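Local atomic coordinates of monosaccharide ABC transporter substrate-binding protein, CUT2 family (Bradyrhizobium sp., PDB entry 4YHS), a protein that probably binds a monosaccharide or related solute in the periplasm and delivers it to a CUT2-family ABC transporter. Residues A[57-62]-A[312-317]; A[85-90]-A[306-311]. All blocks are in the same frame, centred on the assembly; numbering follows the deposited sequence.

Contact 1 (A[57-62]-A[312-317]); sequences KPWKLC and RILEGK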
loop_
_atom_site.group_PDB
_atom_site.type_symbol
_atom_site.label_atom_id
_atom_site.label_comp_id
_atom_site.label_asym_id
_atom_site.label_seq_id
_atom_site.Cartn_x
_atom_site.Cartn_y
_atom_site.Cartn_z
ATOM N N LYS A 57 15.474 22.523 11.656
ATOM C CA LYS A 57 14.792 23.756 11.332
ATOM C C LYS A 57 13.446 23.394 10.771
ATOM O O LYS A 57 13.244 22.243 10.409
ATOM C CB LYS A 57 15.593 24.606 10.345
ATOM C CG LYS A 57 15.771 24.040 8.948
ATOM C CD LYS A 57 16.236 25.165 7.989
ATOM C CE LYS A 57 15.052 25.794 7.224
ATOM N NZ LYS A 57 15.436 26.839 6.222
ATOM N N PRO A 58 12.522 24.363 10.709
ATOM C CA PRO A 58 11.170 24.055 10.234
ATOM C C PRO A 58 11.108 24.005 8.709
ATOM O O PRO A 58 10.498 24.866 8.051
ATOM C CB PRO A 58 10.319 25.201 10.811
ATOM C CG PRO A 58 11.260 26.070 11.614
ATOM C CD PRO A 58 12.633 25.761 11.163
ATOM N N TRP A 59 11.727 22.972 8.144
ATOM C CA TRP A 59 11.700 22.770 6.701
ATOM C C TRP A 59 10.273 22.860 6.168
ATOM O O TRP A 59 9.332 22.417 6.815
ATOM C CB TRP A 59 12.302 21.413 6.336
ATOM C CG TRP A 59 13.717 21.245 6.806
ATOM C CD1 TRP A 59 14.159 20.481 7.850
ATOM C CD2 TRP A 59 14.866 21.869 6.247
ATOM N NE1 TRP A 59 15.521 20.590 7.977
ATOM C CE2 TRP A 59 15.982 21.449 7.010
ATOM C CE3 TRP A 59 15.060 22.757 5.190
ATOM C CZ2 TRP A 59 17.267 21.863 6.727
ATOM C CZ3 TRP A 59 16.346 23.173 4.908
ATOM C CH2 TRP A 59 17.435 22.728 5.676
ATOM N N LYS A 60 10.117 23.483 5.005
ATOM C CA LYS A 60 8.843 23.468 4.289
ATOM C C LYS A 60 8.754 22.313 3.297
ATOM O O LYS A 60 9.591 22.197 2.405
ATOM C CB LYS A 60 8.644 24.775 3.531
ATOM C CG LYS A 60 8.344 25.984 4.416
ATOM C CD LYS A 60 7.904 27.217 3.582
ATOM C CE LYS A 60 6.623 27.006 2.745
ATOM N NZ LYS A 60 5.361 27.342 3.478
ATOM N N LEU A 61 7.725 21.479 3.445
ATOM C CA LEU A 61 7.547 20.309 2.593
ATOM C C LEU A 61 6.256 20.445 1.822
ATOM O O LEU A 61 5.185 20.525 2.424
ATOM C CB LEU A 61 7.481 19.006 3.402
ATOM C CG LEU A 61 8.649 18.716 4.356
ATOM C CD1 LEU A 61 8.453 17.379 5.032
ATOM C CD2 LEU A 61 9.984 18.778 3.638
ATOM N N CYS A 62 6.357 20.473 0.500
ATOM C CA CYS A 62 5.158 20.435 -0.342
ATOM C C CYS A 62 4.806 18.974 -0.551
ATOM O O CYS A 62 5.677 18.183 -0.944
ATOM C CB CYS A 62 5.384 21.152 -1.677
ATOM S SG CYS A 62 4.054 20.866 -2.858
ATOM N N ARG A 312 16.099 14.361 6.048
ATOM C CA ARG A 312 17.493 13.884 6.074
ATOM C C ARG A 312 18.284 14.445 4.878
ATOM O O ARG A 312 19.429 14.893 5.031
ATOM C CB ARG A 312 17.548 12.349 6.081
ATOM C CG ARG A 312 17.167 11.701 7.406
ATOM C CD ARG A 312 16.990 10.162 7.283
ATOM N NE ARG A 312 16.838 9.563 8.605
ATOM C CZ ARG A 312 17.838 9.364 9.461
ATOM N NH1 ARG A 312 19.086 9.715 9.129
ATOM N NH2 ARG A 312 17.603 8.812 10.658
ATOM N N ILE A 313 17.658 14.424 3.702
ATOM C CA ILE A 313 18.280 14.949 2.488
ATOM C C ILE A 313 18.560 16.441 2.674
ATOM O O ILE A 313 19.692 16.906 2.478
ATOM C CB ILE A 313 17.369 14.680 1.258
ATOM C CG1 ILE A 313 17.320 13.190 0.941
ATOM C CG2 ILE A 313 17.831 15.427 -0.000
ATOM C CD1 ILE A 313 16.144 12.815 0.074
ATOM N N LEU A 314 17.550 17.195 3.091
ATOM C CA LEU A 314 17.707 18.644 3.257
ATOM C C LEU A 314 18.821 18.976 4.260
ATOM O O LEU A 314 19.491 20.022 4.161
ATOM C CB LEU A 314 16.383 19.288 3.710
ATOM C CG LEU A 314 15.284 19.374 2.648
ATOM C CD1 LEU A 314 13.969 19.645 3.307
ATOM C CD2 LEU A 314 15.622 20.488 1.702
ATOM N N GLU A 315 19.042 18.083 5.212
ATOM C CA GLU A 315 20.049 18.330 6.250
ATOM C C GLU A 315 21.396 17.659 5.946
ATOM O O GLU A 315 22.326 17.722 6.752
ATOM C CB GLU A 315 19.503 17.859 7.603
ATOM C CG GLU A 315 18.282 18.658 8.049
ATOM C CD GLU A 315 17.822 18.297 9.437
ATOM O OE1 GLU A 315 18.474 17.449 10.091
ATOM O OE2 GLU A 315 16.810 18.867 9.884
ATOM N N GLY A 316 21.497 17.032 4.781
ATOM C CA GLY A 316 22.721 16.358 4.381
ATOM C C GLY A 316 23.062 15.116 5.184
ATOM O O GLY A 316 24.232 14.711 5.226
ATOM N N LYS A 317 22.057 14.506 5.820
ATOM C CA LYS A 317 22.273 13.321 6.638
ATOM C C LYS A 317 22.119 12.051 5.823
ATOM O O LYS A 317 21.504 12.048 4.753
ATOM C CB LYS A 317 21.291 13.310 7.819
ATOM C CG LYS A 317 21.617 14.379 8.868
ATOM C CD LYS A 317 20.643 14.324 10.035
ATOM C CE LYS A 317 21.117 15.156 11.211
ATOM N NZ LYS A 317 21.283 16.586 10.848
#
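Trp59 and Leu314 mark the closest backbone approach of 57-62 to 312-317, their CA atoms 8.1 Å apart, where the lead-in to strand 60-65 passes the C-terminal end of helix 299-314. Gly316, with positive phi, closes that helix in a Schellman motif, its N bonded to Ile313 O and Lys317 N to Arg312 O. The Trp59 indole is sandwiched: Leu314 CB stands 3.8 Å from the six-membered ring centroid, 4° off the normal, a CH-pi contact, while Lys57 CG lies over the opposite face. At the ring edge Trp59 NE1 donates to the anti lone pair of Glu315 OE2 (2.9 Å, N-H...O 165°), nearly in the indole plane. Glu315 runs extended beyond CG (chi2 -174°), which carries the carboxylate to that edge; OE2 also accepts from Ser56 N, and OE1 forms a 3.0 Å salt bridge with Lys317 NZ. Without the indole, as with an alanine here, Leu314 CB would probably lose its aromatic partner and Glu315 OE2 one of its donors. Deeper in, Leu61 CD2 meets Leu314 CD1 at 4.1 Å, and both leucines touch Ala119 of strand 119-122, joining the helix end to the parallel strands.

Contact 2 (A[85-90]-A[306-311]); sequences KRLGVK and AVDQAV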
loop_
_atom_site.group_PDB
_atom_site.type_symbol
_atom_site.label_atom_id
_atom_site.label_comp_id
_atom_site.label_asym_id
_atom_site.label_seq_id
_atom_site.Cartn_x
_atom_site.Cartn_y
_atom_site.Cartn_z
ATOM N N LYS A 85 4.614 16.867 12.149
ATOM C CA LYS A 85 4.470 17.378 13.508
ATOM C C LYS A 85 5.575 16.860 14.444
ATOM O O LYS A 85 6.167 17.641 15.192
ATOM C CB LYS A 85 3.110 16.997 14.087
ATOM C CG LYS A 85 2.110 18.140 14.190
ATOM C CD LYS A 85 0.919 17.771 15.098
ATOM C CE LYS A 85 0.145 16.569 14.540
ATOM N NZ LYS A 85 -1.084 16.211 15.323
ATOM N N ARG A 86 5.861 15.559 14.395
ATOM C CA ARG A 86 6.836 14.951 15.310
ATOM C C ARG A 86 8.214 15.554 15.102
ATOM O O ARG A 86 8.925 15.856 16.059
ATOM C CB ARG A 86 6.914 13.439 15.090
ATOM C CG ARG A 86 7.680 12.708 16.183
ATOM C CD ARG A 86 7.797 11.223 15.887
ATOM N NE ARG A 86 8.683 10.976 14.746
ATOM C CZ ARG A 86 10.008 11.094 14.778
ATOM N NH1 ARG A 86 10.717 10.853 13.688
ATOM N NH2 ARG A 86 10.628 11.450 15.896
ATOM N N LEU A 87 8.567 15.759 13.840
ATOM C CA LEU A 87 9.919 16.253 13.480
ATOM C C LEU A 87 10.033 17.755 13.616
ATOM O O LEU A 87 11.143 18.297 13.689
ATOM C CB LEU A 87 10.284 15.840 12.047
ATOM C CG LEU A 87 10.631 14.355 11.854
ATOM C CD1 LEU A 87 10.829 14.030 10.368
ATOM C CD2 LEU A 87 11.843 13.970 12.672
ATOM N N GLY A 88 8.897 18.438 13.690
ATOM C CA GLY A 88 8.911 19.897 13.775
ATOM C C GLY A 88 8.993 20.625 12.440
ATOM O O GLY A 88 9.579 21.714 12.363
ATOM N N VAL A 89 8.397 20.068 11.389
ATOM C CA VAL A 89 8.520 20.693 10.070
ATOM C C VAL A 89 7.129 21.099 9.599
ATOM O O VAL A 89 6.139 20.707 10.205
ATOM C CB VAL A 89 9.232 19.757 9.053
ATOM C CG1 VAL A 89 10.679 19.521 9.494
ATOM C CG2 VAL A 89 8.474 18.438 8.863
ATOM N N LYS A 90 7.079 21.908 8.546
ATOM C CA LYS A 90 5.834 22.475 8.025
ATOM C C LYS A 90 5.426 21.812 6.741
ATOM O O LYS A 90 6.098 21.951 5.722
ATOM C CB LYS A 90 5.966 23.980 7.751
ATOM C CG LYS A 90 6.472 24.844 8.913
ATOM C CD LYS A 90 6.448 26.344 8.531
ATOM C CE LYS A 90 7.748 27.091 8.894
ATOM N NZ LYS A 90 8.866 26.905 7.902
ATOM N N ALA A 306 8.645 9.006 3.976
ATOM C CA ALA A 306 8.865 10.049 2.966
ATOM C C ALA A 306 9.250 11.384 3.604
ATOM O O ALA A 306 10.135 12.079 3.128
ATOM C CB ALA A 306 7.613 10.240 2.122
ATOM N N VAL A 307 8.566 11.742 4.683
ATOM C CA VAL A 307 8.880 12.970 5.385
ATOM C C VAL A 307 10.274 12.879 5.996
ATOM O O VAL A 307 11.086 13.806 5.837
ATOM C CB VAL A 307 7.847 13.284 6.483
ATOM C CG1 VAL A 307 8.303 14.456 7.391
ATOM C CG2 VAL A 307 6.503 13.603 5.851
ATOM N N ASP A 308 10.562 11.776 6.688
ATOM C CA ASP A 308 11.891 11.599 7.282
ATOM C C ASP A 308 13.005 11.650 6.240
ATOM O O ASP A 308 14.032 12.312 6.432
ATOM C CB ASP A 308 11.986 10.275 8.039
ATOM C CG ASP A 308 13.303 10.144 8.804
ATOM O OD1 ASP A 308 13.585 11.026 9.633
ATOM O OD2 ASP A 308 14.067 9.177 8.580
ATOM N N GLN A 309 12.796 10.957 5.128
ATOM C CA GLN A 309 13.730 11.003 4.028
ATOM C C GLN A 309 13.989 12.456 3.546
ATOM O O GLN A 309 15.141 12.865 3.339
ATOM C CB GLN A 309 13.201 10.163 2.866
ATOM C CG GLN A 309 13.424 8.643 2.974
ATOM C CD GLN A 309 12.654 7.902 1.920
ATOM O OE1 GLN A 309 11.589 8.355 1.500
ATOM N NE2 GLN A 309 13.205 6.794 1.443
ATOM N N ALA A 310 12.917 13.216 3.336
ATOM C CA ALA A 310 13.047 14.585 2.850
ATOM C C ALA A 310 13.913 15.396 3.795
ATOM O O ALA A 310 14.814 16.108 3.366
ATOM C CB ALA A 310 11.703 15.246 2.700
ATOM N N VAL A 311 13.629 15.283 5.086
ATOM C CA VAL A 311 14.355 16.063 6.096
ATOM C C VAL A 311 15.832 15.658 6.097
ATOM O O VAL A 311 16.721 16.512 6.081
ATOM C CB VAL A 311 13.698 15.879 7.487
ATOM C CG1 VAL A 311 14.545 16.524 8.599
ATOM C CG2 VAL A 311 12.260 16.497 7.465
#
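Leu87 CD1 is the hub of this apolar contact between the end of helix 71-87 and helix 299-314. It lies 3.9 Å from Val307 CG1 and 4.1 Å from Val311 CG2, two valines one helical turn apart, and 4.1 Å from Asp308 CA. Val89, just past the helix end, meets the same pair with both methyls: Val89 CG1 is 4.0 Å from Val311 CG2, and Val89 CG2 is 4.2 Å from Val307 CG1. The two valines of helix 299-314 share nearly the same chi1 (170° and 172°), yet Val307 presents CG1 and Val311 CG2, the branches that face each other along it.

The turn that brings Leu87 and Val89 to one side is a Schellman motif: Gly88, at positive phi, is its C-prime residue, with Gly88 N bonded to Lys85 O and Val89 N to Ser84 O. The helix of the beta-alpha-beta unit 60-95 packs beside helix 299-314 on one face of the mixed sheet, Val80, Glu83 and Ser84 touching Val307, while Leu61 of strand 60-65 packs against Val89 and Val307.

At the polar margin, the Asp308 carboxylate turns to other partners: OD2 to Tyr49 OH and Arg312 NE, OD1 to Leu52 N. Helix 299-314 therefore meets the end of helix 71-87 and the turn after it through aliphatic groups at van der Waals distance, with the buried carboxylate satisfied by partners outside the two segments.

Contacts 1 and 2 use successive parts of helix 299-314, and their centres are about 7 Å apart. On the other side, strand 60-65 leads into helix 71-87 and then strand 90-95, a right-handed beta-alpha-beta crossover of the kind expected in periplasmic binding proteins. The two parallel strands join the contacts directly, Leu61 N lying 2.8 Å from Lys90 O. The Lys90 side chain adds a probable bond to the lead-in loop, from NZ to Pro58 O at 2.6 Å. Packing continues from Trp59 O to Val89 CB, 3.5 Å apart. Contact 1 is near the surface and contact 2 more buried; their centres lie about 25 and 20 Å from the chain's centre.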